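PDB 6JEB: beta-hexosaminidase Amuc_2018 from Akkermansia muciniphila, which hydrolyses terminal non-reducing N-acetylhexosamine residues from N-glycans and chitobiose, as a zinc-binding member of glycoside hydrolase family 20. Local coordinates for residues T371-D379 and M429-F437. Numbering follows the deposited sequence.
Sequences TLQKCYDLD and MGVRSWENF
The phenol ring of Y376 lies between F437 and R432. On one face F437 makes an offset stack, centroids 4.6 Å apart and planes at 25°, with its CB also in CH-pi contact near the ring's rim. Against the opposite face R432 sets its guanidinium almost perpendicular to the ring, a cation-pi contact with CZ 4.5 Å from the centroid. A bend at chi3 (60°) turns that group across the phenol, and R432 NH1 and NH2 converge end-on upon L378 O, at 2.9 and 3.0 Å, with the oxygen in the guanidinium plane. R432 NE adds a weak bond to Y376 OH, whose stronger hydrogen bond is with E423 of helix 417-426. In this family 20 TIM-barrel domain, the contact joins the short helix 372-376, which follows barrel strand 342-345, to the start of the long helix 434-452, with the L372 side chain about 8 Å from that of substrate-binding L353. With an alanine at R432 both donors to L378 O and the cation over the Y376 face would be gone, and the turn after helix 372-376 is likely to be less firmly tied to the start of helix 434-452. Stacking recurs at W434, where the Q373 amide lies 7° from parallel to the indole and Q373 CA makes a CH-pi contact 3.9 Å from the six-membered ring's centroid, while L372 CG meets the indole edge at CH2.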
loop_
_atom_site.group_PDB
_atom_site.type_symbol
_atom_site.label_atom_id
_atom_site.label_comp_id
_atom_site.label_asym_id
_atom_site.label_seq_id
_atom_site.Cartn_x
_atom_site.Cartn_y
_atom_site.Cartn_z
ATOM N N THR A 371 5.971 1.568 17.418
ATOM C CA THR A 371 7.107 2.471 17.346
ATOM C C THR A 371 7.939 2.168 16.104
ATOM O O THR A 371 7.797 1.122 15.457
ATOM C CB THR A 371 8.002 2.314 18.575
ATOM O OG1 THR A 371 8.549 0.990 18.594
ATOM C CG2 THR A 371 7.221 2.586 19.862
ATOM N N LEU A 372 8.820 3.115 15.776
ATOM C CA LEU A 372 9.769 2.904 14.689
ATOM C C LEU A 372 10.616 1.662 14.934
ATOM O O LEU A 372 10.861 0.876 14.011
ATOM C CB LEU A 372 10.657 4.139 14.546
ATOM C CG LEU A 372 11.727 4.055 13.468
ATOM C CD1 LEU A 372 11.071 3.926 12.087
ATOM C CD2 LEU A 372 12.611 5.279 13.559
ATOM N N GLN A 373 11.053 1.455 16.179
ATOM C CA GLN A 373 11.862 0.281 16.492
ATOM C C GLN A 373 11.072 -1.009 16.302
ATOM O O GLN A 373 11.605 -1.999 15.785
ATOM C CB GLN A 373 12.405 0.380 17.918
ATOM C CG GLN A 373 13.418 -0.696 18.245
ATOM C CD GLN A 373 14.174 -0.419 19.533
ATOM O OE1 GLN A 373 13.988 0.621 20.167
ATOM N NE2 GLN A 373 15.038 -1.345 19.917
ATOM N N LYS A 374 9.802 -1.019 16.713
ATOM C CA LYS A 374 8.959 -2.193 16.499
ATOM C C LYS A 374 8.805 -2.472 15.013
ATOM O O LYS A 374 8.940 -3.615 14.556
ATOM C CB LYS A 374 7.585 -1.960 17.135
ATOM C CG LYS A 374 6.543 -3.010 16.764
ATOM C CD LYS A 374 6.945 -4.382 17.277
ATOM C CE LYS A 374 5.828 -5.385 17.075
ATOM N NZ LYS A 374 6.111 -6.680 17.756
ATOM N N CYS A 375 8.512 -1.423 14.244
ATOM C CA CYS A 375 8.383 -1.564 12.804
ATOM C C CYS A 375 9.633 -2.199 12.199
ATOM O O CYS A 375 9.537 -3.131 11.388
ATOM C CB CYS A 375 8.120 -0.179 12.221
ATOM S SG CYS A 375 7.703 -0.165 10.508
ATOM N N TYR A 376 10.816 -1.702 12.581
ATOM C CA TYR A 376 12.064 -2.223 12.038
ATOM C C TYR A 376 12.297 -3.687 12.407
ATOM O O TYR A 376 13.062 -4.378 11.718
ATOM C CB TYR A 376 13.261 -1.343 12.446
ATOM C CG TYR A 376 14.455 -1.696 11.600
ATOM C CD1 TYR A 376 14.587 -1.170 10.323
ATOM C CD2 TYR A 376 15.399 -2.622 12.033
ATOM C CE1 TYR A 376 15.627 -1.537 9.503
ATOM C CE2 TYR A 376 16.449 -2.993 11.223
ATOM C CZ TYR A 376 16.562 -2.446 9.956
ATOM O OH TYR A 376 17.603 -2.821 9.138
ATOM N N ASP A 377 11.647 -4.184 13.460
ATOM C CA ASP A 377 11.823 -5.585 13.808
ATOM C C ASP A 377 11.177 -6.534 12.803
ATOM O O ASP A 377 11.377 -7.746 12.915
ATOM C CB ASP A 377 11.298 -5.847 15.221
ATOM C CG ASP A 377 11.894 -7.095 15.842
ATOM O OD1 ASP A 377 13.138 -7.233 15.838
ATOM O OD2 ASP A 377 11.122 -7.941 16.336
ATOM N N LEU A 378 10.436 -6.021 11.822
ATOM C CA LEU A 378 9.733 -6.879 10.872
ATOM C C LEU A 378 10.706 -7.599 9.942
ATOM O O LEU A 378 11.485 -6.960 9.225
ATOM C CB LEU A 378 8.759 -6.054 10.040
ATOM C CG LEU A 378 8.046 -6.841 8.937
ATOM C CD1 LEU A 378 7.140 -7.916 9.542
ATOM C CD2 LEU A 378 7.255 -5.894 8.046
ATOM N N ASP A 379 10.645 -8.929 9.955
ATOM C CA ASP A 379 11.146 -9.774 8.878
ATOM C C ASP A 379 9.899 -10.328 8.204
ATOM O O ASP A 379 9.146 -11.076 8.848
ATOM C CB ASP A 379 11.986 -10.916 9.461
ATOM C CG ASP A 379 12.350 -11.989 8.431
ATOM O OD1 ASP A 379 12.129 -11.789 7.217
ATOM O OD2 ASP A 379 12.866 -13.055 8.849
ATOM N N MET A 429 18.435 -9.797 5.172
ATOM C CA MET A 429 18.579 -9.795 6.625
ATOM C C MET A 429 20.032 -9.617 7.048
ATOM O O MET A 429 20.305 -9.002 8.087
ATOM C CB MET A 429 17.990 -11.077 7.223
ATOM C CG MET A 429 16.462 -11.194 7.068
ATOM S SD MET A 429 15.527 -9.865 7.869
ATOM C CE MET A 429 15.873 -10.205 9.591
ATOM N N GLY A 430 20.975 -10.118 6.246
ATOM C CA GLY A 430 22.385 -10.059 6.589
ATOM C C GLY A 430 22.987 -8.670 6.596
ATOM O O GLY A 430 24.101 -8.511 7.104
ATOM N N VAL A 431 22.297 -7.668 6.045
ATOM C CA VAL A 431 22.760 -6.281 6.098
ATOM C C VAL A 431 21.890 -5.412 6.987
ATOM O O VAL A 431 22.115 -4.194 7.065
ATOM C CB VAL A 431 22.917 -5.650 4.699
ATOM C CG1 VAL A 431 23.871 -6.475 3.834
ATOM C CG2 VAL A 431 21.547 -5.465 4.020
ATOM N N ARG A 432 20.906 -5.993 7.662
ATOM C CA ARG A 432 19.968 -5.226 8.466
ATOM C C ARG A 432 20.389 -5.214 9.929
ATOM O O ARG A 432 20.829 -6.234 10.469
ATOM C CB ARG A 432 18.556 -5.797 8.329
ATOM C CG ARG A 432 17.941 -5.521 6.966
ATOM C CD ARG A 432 16.496 -5.974 6.907
ATOM N NE ARG A 432 15.669 -5.289 7.900
ATOM C CZ ARG A 432 14.461 -5.688 8.277
ATOM N NH1 ARG A 432 13.920 -6.767 7.723
ATOM N NH2 ARG A 432 13.793 -4.998 9.198
ATOM N N SER A 433 20.271 -4.045 10.557
ATOM C CA SER A 433 20.415 -3.926 12.001
ATOM C C SER A 433 19.750 -2.631 12.442
ATOM O O SER A 433 19.775 -1.631 11.716
ATOM C CB SER A 433 21.881 -3.965 12.459
ATOM O OG SER A 433 22.515 -2.702 12.340
ATOM N N TRP A 434 19.137 -2.667 13.622
ATOM C CA TRP A 434 18.499 -1.468 14.148
ATOM C C TRP A 434 19.515 -0.347 14.335
ATOM O O TRP A 434 19.247 0.809 13.982
ATOM C CB TRP A 434 17.785 -1.792 15.458
ATOM C CG TRP A 434 17.340 -0.579 16.213
ATOM C CD1 TRP A 434 17.783 -0.169 17.441
ATOM C CD2 TRP A 434 16.380 0.403 15.785
ATOM N NE1 TRP A 434 17.156 0.992 17.805
ATOM C CE2 TRP A 434 16.287 1.366 16.811
ATOM C CE3 TRP A 434 15.586 0.556 14.644
ATOM C CZ2 TRP A 434 15.435 2.470 16.730
ATOM C CZ3 TRP A 434 14.732 1.656 14.567
ATOM C CH2 TRP A 434 14.667 2.596 15.605
ATOM N N GLU A 435 20.701 -0.677 14.855
ATOM C CA GLU A 435 21.712 0.347 15.093
ATOM C C GLU A 435 22.092 1.061 13.800
ATOM O O GLU A 435 22.163 2.295 13.759
ATOM C CB GLU A 435 22.941 -0.264 15.764
ATOM C CG GLU A 435 22.703 -0.674 17.209
ATOM C CD GLU A 435 22.223 0.481 18.066
ATOM O OE1 GLU A 435 22.796 1.586 17.946
ATOM O OE2 GLU A 435 21.267 0.289 18.848
ATOM N N ASN A 436 22.334 0.303 12.730
ATOM C CA ASN A 436 22.703 0.939 11.471
ATOM C C ASN A 436 21.542 1.741 10.899
ATOM O O ASN A 436 21.735 2.860 10.408
ATOM C CB ASN A 436 23.187 -0.098 10.459
ATOM C CG ASN A 436 23.834 0.541 9.249
ATOM O OD1 ASN A 436 24.792 1.308 9.386
ATOM N ND2 ASN A 436 23.320 0.235 8.058
ATOM N N PHE A 437 20.333 1.183 10.947
ATOM C CA PHE A 437 19.176 1.899 10.422
ATOM C C PHE A 437 18.967 3.212 11.163
ATOM O O PHE A 437 18.746 4.260 10.545
ATOM C CB PHE A 437 17.924 1.024 10.515
ATOM C CG PHE A 437 16.663 1.740 10.119
ATOM C CD1 PHE A 437 16.323 1.885 8.776
ATOM C CD2 PHE A 437 15.831 2.288 11.085
ATOM C CE1 PHE A 437 15.158 2.553 8.405
ATOM C CE2 PHE A 437 14.673 2.957 10.729
ATOM C CZ PHE A 437 14.333 3.095 9.385
#